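Biphenyl 2,3-Dioxygenase Beta Subunit (Sphingobium yanoikuyae, PDB 2GBW) is the beta subunit of a probable ring-hydroxylating dioxygenase, a class that adds both atoms of dioxygen to aromatic rings such as biphenyl. Local coordinates at residues M92-V106 with V118-Q130. Numbering follows the deposited sequence.
Sequences MEDPPSKIRYFVSNV and VLSNILVYRNRRQ
Arg128 reaches the turn at Met92 with its flat guanidinium: NH2 donates to Met92 O at 2.9 Å, in the guanidinium plane and on a carbonyl lone pair, while Met92 CE sits 3.7 Å above the centre of one face and Arg129 CG packs on the opposite face. A methionine suits this place, its chain bending at chi3 (72°) to lay the methyl there. Beside it, Arg129 NH1 binds Asp94 O at 2.9 Å in a nearly straight bond. Arg128 NH1 forms a salt bridge with Glu132, and both arginines also bridge to acidic side chains of another protein's chain. Losing the guanidinium to an alanine here is likely to leave Met92 O without this donor and Glu132 without this charge partner. Ser97, small enough to pack CB on Arg128 CB, gives its hydroxyl to Glu93 OE2, and one water joins Ser97 OG and Lys98 O to Arg126 NE. From Lys98 to Ser104, paired with Asn127 to Asn121, the backbones run antiparallel as arms of a beta hairpin. On its Tyr101 face, branched Val124 presses CG1 tightly on Ile99 CD1 (3.5 Å) and CG2 on Tyr101 CD2 (3.8 Å). Helix 10-28 covers this face of the curved NTF2-like sheet, which strand 132-147 continues beyond 118-128; neighbouring subunits pack against Phe102 and Leu123 opposite.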
loop_
_atom_site.group_PDB
_atom_site.type_symbol
_atom_site.label_atom_id
_atom_site.label_comp_id
_atom_site.label_asym_id
_atom_site.label_seq_id
_atom_site.Cartn_x
_atom_site.Cartn_y
_atom_site.Cartn_z
ATOM N N MET B 92 -5.202 15.473 18.585
ATOM C CA MET B 92 -4.609 14.365 17.809
ATOM C C MET B 92 -3.782 13.414 18.650
ATOM O O MET B 92 -3.651 12.260 18.279
ATOM C CB MET B 92 -3.673 14.865 16.695
ATOM C CG MET B 92 -4.343 15.077 15.416
ATOM S SD MET B 92 -3.111 15.433 14.149
ATOM C CE MET B 92 -2.316 13.844 13.907
ATOM N N GLU B 93 -3.179 13.912 19.737
ATOM C CA GLU B 93 -2.394 13.119 20.663
ATOM C C GLU B 93 -3.153 12.725 21.898
ATOM O O GLU B 93 -2.546 12.502 22.954
ATOM C CB GLU B 93 -1.162 13.881 21.097
ATOM C CG GLU B 93 -0.131 13.945 20.058
ATOM C CD GLU B 93 0.466 12.578 19.800
ATOM O OE1 GLU B 93 1.171 12.027 20.692
ATOM O OE2 GLU B 93 0.200 12.073 18.693
ATOM N N ASP B 94 -4.469 12.624 21.781
ATOM C CA ASP B 94 -5.257 12.081 22.865
ATOM C C ASP B 94 -5.856 10.750 22.392
ATOM O O ASP B 94 -6.858 10.747 21.677
ATOM C CB ASP B 94 -6.306 13.083 23.319
ATOM C CG ASP B 94 -7.072 12.623 24.550
ATOM O OD1 ASP B 94 -6.632 11.648 25.178
ATOM O OD2 ASP B 94 -8.149 13.219 24.855
ATOM N N PRO B 95 -5.250 9.608 22.803
ATOM C CA PRO B 95 -4.055 9.448 23.636
ATOM C C PRO B 95 -2.807 9.565 22.799
ATOM O O PRO B 95 -2.895 9.625 21.602
ATOM C CB PRO B 95 -4.189 8.033 24.172
ATOM C CG PRO B 95 -4.919 7.316 23.015
ATOM C CD PRO B 95 -5.856 8.314 22.450
ATOM N N PRO B 96 -1.640 9.658 23.435
ATOM C CA PRO B 96 -0.481 9.833 22.573
ATOM C C PRO B 96 -0.310 8.684 21.546
ATOM O O PRO B 96 -0.622 7.517 21.814
ATOM C CB PRO B 96 0.691 9.901 23.558
ATOM C CG PRO B 96 0.089 10.287 24.848
ATOM C CD PRO B 96 -1.293 9.679 24.855
ATOM N N SER B 97 0.114 9.048 20.357
ATOM C CA SER B 97 0.453 8.065 19.340
ATOM C C SER B 97 1.704 7.307 19.816
ATOM O O SER B 97 2.399 7.714 20.770
ATOM C CB SER B 97 0.691 8.748 18.028
ATOM O OG SER B 97 1.587 9.798 18.162
ATOM N N LYS B 98 1.933 6.184 19.174
ATOM C CA LYS B 98 3.014 5.288 19.507
ATOM C C LYS B 98 4.186 5.508 18.565
ATOM O O LYS B 98 3.980 5.795 17.378
ATOM C CB LYS B 98 2.508 3.865 19.370
ATOM C CG LYS B 98 1.506 3.498 20.438
ATOM C CD LYS B 98 1.534 1.998 20.705
ATOM C CE LYS B 98 0.859 1.592 22.068
ATOM N NZ LYS B 98 0.763 0.068 22.276
ATOM N N ILE B 99 5.404 5.402 19.076
ATOM C CA ILE B 99 6.554 5.567 18.195
ATOM C C ILE B 99 7.617 4.575 18.667
ATOM O O ILE B 99 7.726 4.292 19.878
ATOM C CB ILE B 99 7.047 7.012 18.194
ATOM C CG1 ILE B 99 8.165 7.218 17.152
ATOM C CG2 ILE B 99 7.459 7.466 19.614
ATOM C CD1 ILE B 99 8.375 8.664 16.806
ATOM N N ARG B 100 8.318 3.985 17.729
ATOM C CA ARG B 100 9.390 3.055 18.073
ATOM C C ARG B 100 10.571 3.245 17.167
ATOM O O ARG B 100 10.445 3.310 15.989
ATOM C CB ARG B 100 8.919 1.598 18.030
ATOM C CG ARG B 100 9.807 0.628 18.760
ATOM C CD ARG B 100 9.243 -0.738 19.091
ATOM N NE ARG B 100 7.949 -0.681 19.801
ATOM C CZ ARG B 100 7.811 -0.545 21.119
ATOM N NH1 ARG B 100 8.869 -0.509 21.960
ATOM N NH2 ARG B 100 6.595 -0.462 21.622
ATOM N N TYR B 101 11.760 3.285 17.754
ATOM C CA TYR B 101 12.979 3.653 17.016
ATOM C C TYR B 101 13.984 2.498 16.964
ATOM O O TYR B 101 14.263 1.824 17.968
ATOM C CB TYR B 101 13.726 4.813 17.730
ATOM C CG TYR B 101 13.034 6.135 17.873
ATOM C CD1 TYR B 101 12.063 6.339 18.844
ATOM C CD2 TYR B 101 13.433 7.230 17.136
ATOM C CE1 TYR B 101 11.432 7.565 19.002
ATOM C CE2 TYR B 101 12.792 8.461 17.285
ATOM C CZ TYR B 101 11.817 8.625 18.220
ATOM O OH TYR B 101 11.241 9.860 18.403
ATOM N N PHE B 102 14.538 2.298 15.773
ATOM C CA PHE B 102 15.541 1.303 15.509
ATOM C C PHE B 102 16.806 1.991 15.025
ATOM O O PHE B 102 16.877 2.465 13.899
ATOM C CB PHE B 102 15.008 0.273 14.530
ATOM C CG PHE B 102 13.828 -0.503 15.068
ATOM C CD1 PHE B 102 12.580 0.034 14.992
ATOM C CD2 PHE B 102 13.990 -1.791 15.640
ATOM C CE1 PHE B 102 11.459 -0.636 15.513
ATOM C CE2 PHE B 102 12.864 -2.487 16.192
ATOM C CZ PHE B 102 11.592 -1.918 16.073
ATOM N N VAL B 103 17.772 2.106 15.937
ATOM C CA VAL B 103 18.991 2.847 15.689
ATOM C C VAL B 103 20.071 1.836 15.377
ATOM O O VAL B 103 20.273 0.894 16.139
ATOM C CB VAL B 103 19.387 3.733 16.898
ATOM C CG1 VAL B 103 20.730 4.458 16.659
ATOM C CG2 VAL B 103 18.299 4.696 17.228
ATOM N N SER B 104 20.773 2.018 14.260
ATOM C CA SER B 104 21.816 1.094 13.828
ATOM C C SER B 104 23.010 1.813 13.209
ATOM O O SER B 104 22.970 3.013 12.919
ATOM C CB SER B 104 21.249 0.114 12.766
ATOM O OG SER B 104 22.220 -0.893 12.543
ATOM N N ASN B 105 24.101 1.057 13.039
ATOM C CA ASN B 105 25.289 1.504 12.359
ATOM C C ASN B 105 25.889 2.717 13.023
ATOM O O ASN B 105 26.228 3.671 12.349
ATOM C CB ASN B 105 24.976 1.842 10.894
ATOM C CG ASN B 105 25.971 1.191 9.970
ATOM O OD1 ASN B 105 25.919 -0.047 9.775
ATOM N ND2 ASN B 105 26.916 1.956 9.465
ATOM N N VAL B 106 25.909 2.725 14.345
ATOM C CA VAL B 106 26.498 3.830 15.094
ATOM C C VAL B 106 28.021 3.779 14.863
ATOM O O VAL B 106 28.649 2.766 15.105
ATOM C CB VAL B 106 26.181 3.689 16.602
ATOM C CG1 VAL B 106 26.955 4.707 17.452
ATOM C CG2 VAL B 106 24.717 3.848 16.848
ATOM N N VAL B 118 29.563 11.572 15.487
ATOM C CA VAL B 118 28.792 10.316 15.512
ATOM C C VAL B 118 27.756 10.203 14.393
ATOM O O VAL B 118 26.804 11.009 14.270
ATOM C CB VAL B 118 28.118 10.093 16.891
ATOM C CG1 VAL B 118 27.552 8.650 16.992
ATOM C CG2 VAL B 118 29.105 10.413 18.039
ATOM N N LEU B 119 27.926 9.161 13.588
ATOM C CA LEU B 119 27.004 8.787 12.532
ATOM C C LEU B 119 26.093 7.644 13.012
ATOM O O LEU B 119 26.512 6.727 13.705
ATOM C CB LEU B 119 27.774 8.328 11.306
ATOM C CG LEU B 119 28.801 9.315 10.751
ATOM C CD1 LEU B 119 29.698 8.591 9.733
ATOM C CD2 LEU B 119 28.072 10.494 10.142
ATOM N N SER B 120 24.840 7.677 12.605
ATOM C CA SER B 120 23.936 6.554 12.858
ATOM C C SER B 120 22.798 6.535 11.808
ATOM O O SER B 120 22.467 7.577 11.217
ATOM C CB SER B 120 23.410 6.628 14.295
ATOM O OG SER B 120 22.731 7.851 14.498
ATOM N N ASN B 121 22.198 5.355 11.598
ATOM C CA ASN B 121 21.021 5.144 10.772
ATOM C C ASN B 121 19.785 4.996 11.696
ATOM O O ASN B 121 19.859 4.286 12.744
ATOM C CB ASN B 121 21.114 3.820 9.995
ATOM C CG ASN B 121 22.127 3.831 8.885
ATOM O OD1 ASN B 121 22.579 4.896 8.449
ATOM N ND2 ASN B 121 22.458 2.647 8.381
ATOM N N ILE B 122 18.671 5.631 11.334
ATOM C CA ILE B 122 17.500 5.562 12.187
ATOM C C ILE B 122 16.318 5.127 11.395
ATOM O O ILE B 122 16.090 5.639 10.290
ATOM C CB ILE B 122 17.183 6.882 12.908
ATOM C CG1 ILE B 122 18.400 7.464 13.574
ATOM C CG2 ILE B 122 16.148 6.644 14.008
ATOM C CD1 ILE B 122 18.208 8.838 14.094
ATOM N N LEU B 123 15.602 4.155 11.915
ATOM C CA LEU B 123 14.317 3.731 11.376
ATOM C C LEU B 123 13.259 3.992 12.447
ATOM O O LEU B 123 13.362 3.520 13.578
ATOM C CB LEU B 123 14.357 2.218 11.049
ATOM C CG LEU B 123 13.078 1.513 10.570
ATOM C CD1 LEU B 123 12.488 2.104 9.295
ATOM C CD2 LEU B 123 13.388 -0.007 10.394
ATOM N N VAL B 124 12.219 4.714 12.057
ATOM C CA VAL B 124 11.179 5.179 12.993
ATOM C C VAL B 124 9.855 4.663 12.513
ATOM O O VAL B 124 9.460 4.937 11.380
ATOM C CB VAL B 124 11.053 6.735 13.077
ATOM C CG1 VAL B 124 9.942 7.099 14.096
ATOM C CG2 VAL B 124 12.399 7.378 13.463
ATOM N N TYR B 125 9.236 3.836 13.337
ATOM C CA TYR B 125 7.930 3.288 13.095
ATOM C C TYR B 125 6.919 3.964 14.024
ATOM O O TYR B 125 7.054 3.928 15.226
ATOM C CB TYR B 125 7.895 1.772 13.385
ATOM C CG TYR B 125 7.775 0.914 12.197
ATOM C CD1 TYR B 125 8.896 0.562 11.471
ATOM C CD2 TYR B 125 6.552 0.443 11.796
ATOM C CE1 TYR B 125 8.787 -0.215 10.341
ATOM C CE2 TYR B 125 6.440 -0.354 10.701
ATOM C CZ TYR B 125 7.575 -0.665 9.975
ATOM O OH TYR B 125 7.465 -1.427 8.838
ATOM N N ARG B 126 5.849 4.475 13.427
ATOM C CA ARG B 126 4.795 5.181 14.139
ATOM C C ARG B 126 3.435 4.545 13.888
ATOM O O ARG B 126 3.112 4.183 12.744
ATOM C CB ARG B 126 4.725 6.651 13.708
ATOM C CG ARG B 126 6.056 7.433 13.753
ATOM C CD ARG B 126 5.895 8.861 13.184
ATOM N NE ARG B 126 5.249 9.793 14.097
ATOM C CZ ARG B 126 4.845 11.026 13.794
ATOM N NH1 ARG B 126 4.863 11.438 12.532
ATOM N NH2 ARG B 126 4.330 11.816 14.724
ATOM N N ASN B 127 2.630 4.422 14.948
ATOM C CA ASN B 127 1.253 3.903 14.857
ATOM C C ASN B 127 0.327 4.817 15.607
ATOM O O ASN B 127 0.713 5.395 16.630
ATOM C CB ASN B 127 1.181 2.513 15.525
ATOM C CG ASN B 127 1.836 1.447 14.716
ATOM O OD1 ASN B 127 3.066 1.272 14.796
ATOM N ND2 ASN B 127 1.045 0.711 13.940
ATOM N N ARG B 128 -0.866 5.021 15.057
ATOM C CA ARG B 128 -1.887 5.748 15.788
ATOM C C ARG B 128 -3.256 5.278 15.340
ATOM O O ARG B 128 -3.396 4.550 14.336
ATOM C CB ARG B 128 -1.767 7.255 15.580
ATOM C CG ARG B 128 -2.003 7.707 14.144
ATOM C CD ARG B 128 -1.742 9.248 13.981
ATOM N NE ARG B 128 -2.545 10.034 14.932
ATOM C CZ ARG B 128 -3.751 10.489 14.694
ATOM N NH1 ARG B 128 -4.337 10.268 13.513
ATOM N NH2 ARG B 128 -4.392 11.157 15.646
ATOM N N ARG B 129 -4.198 5.621 16.200
ATOM C CA ARG B 129 -5.610 5.280 16.022
ATOM C C ARG B 129 -5.720 3.777 15.736
ATOM O O ARG B 129 -5.174 2.995 16.519
ATOM C CB ARG B 129 -6.204 6.184 14.972
ATOM C CG ARG B 129 -6.200 7.704 15.355
ATOM C CD ARG B 129 -6.949 8.002 16.657
ATOM N NE ARG B 129 -7.052 9.483 16.835
ATOM C CZ ARG B 129 -7.085 10.108 18.001
ATOM N NH1 ARG B 129 -7.030 9.417 19.148
ATOM N NH2 ARG B 129 -7.129 11.439 18.042
ATOM N N GLN B 130 -6.477 3.377 14.708
ATOM C CA GLN B 130 -6.800 1.970 14.583
ATOM C C GLN B 130 -5.793 1.319 13.646
ATOM O O GLN B 130 -5.184 0.324 14.005
ATOM C CB GLN B 130 -8.243 1.767 14.090
ATOM C CG GLN B 130 -9.244 2.332 15.081
ATOM C CD GLN B 130 -9.356 1.520 16.373
ATOM O OE1 GLN B 130 -9.569 0.275 16.324
ATOM N NE2 GLN B 130 -9.261 2.201 17.562
HETATM O O HOH W 1 3.912 8.496 16.511
HETATM O O HOH W 2 4.860 10.649 17.366
#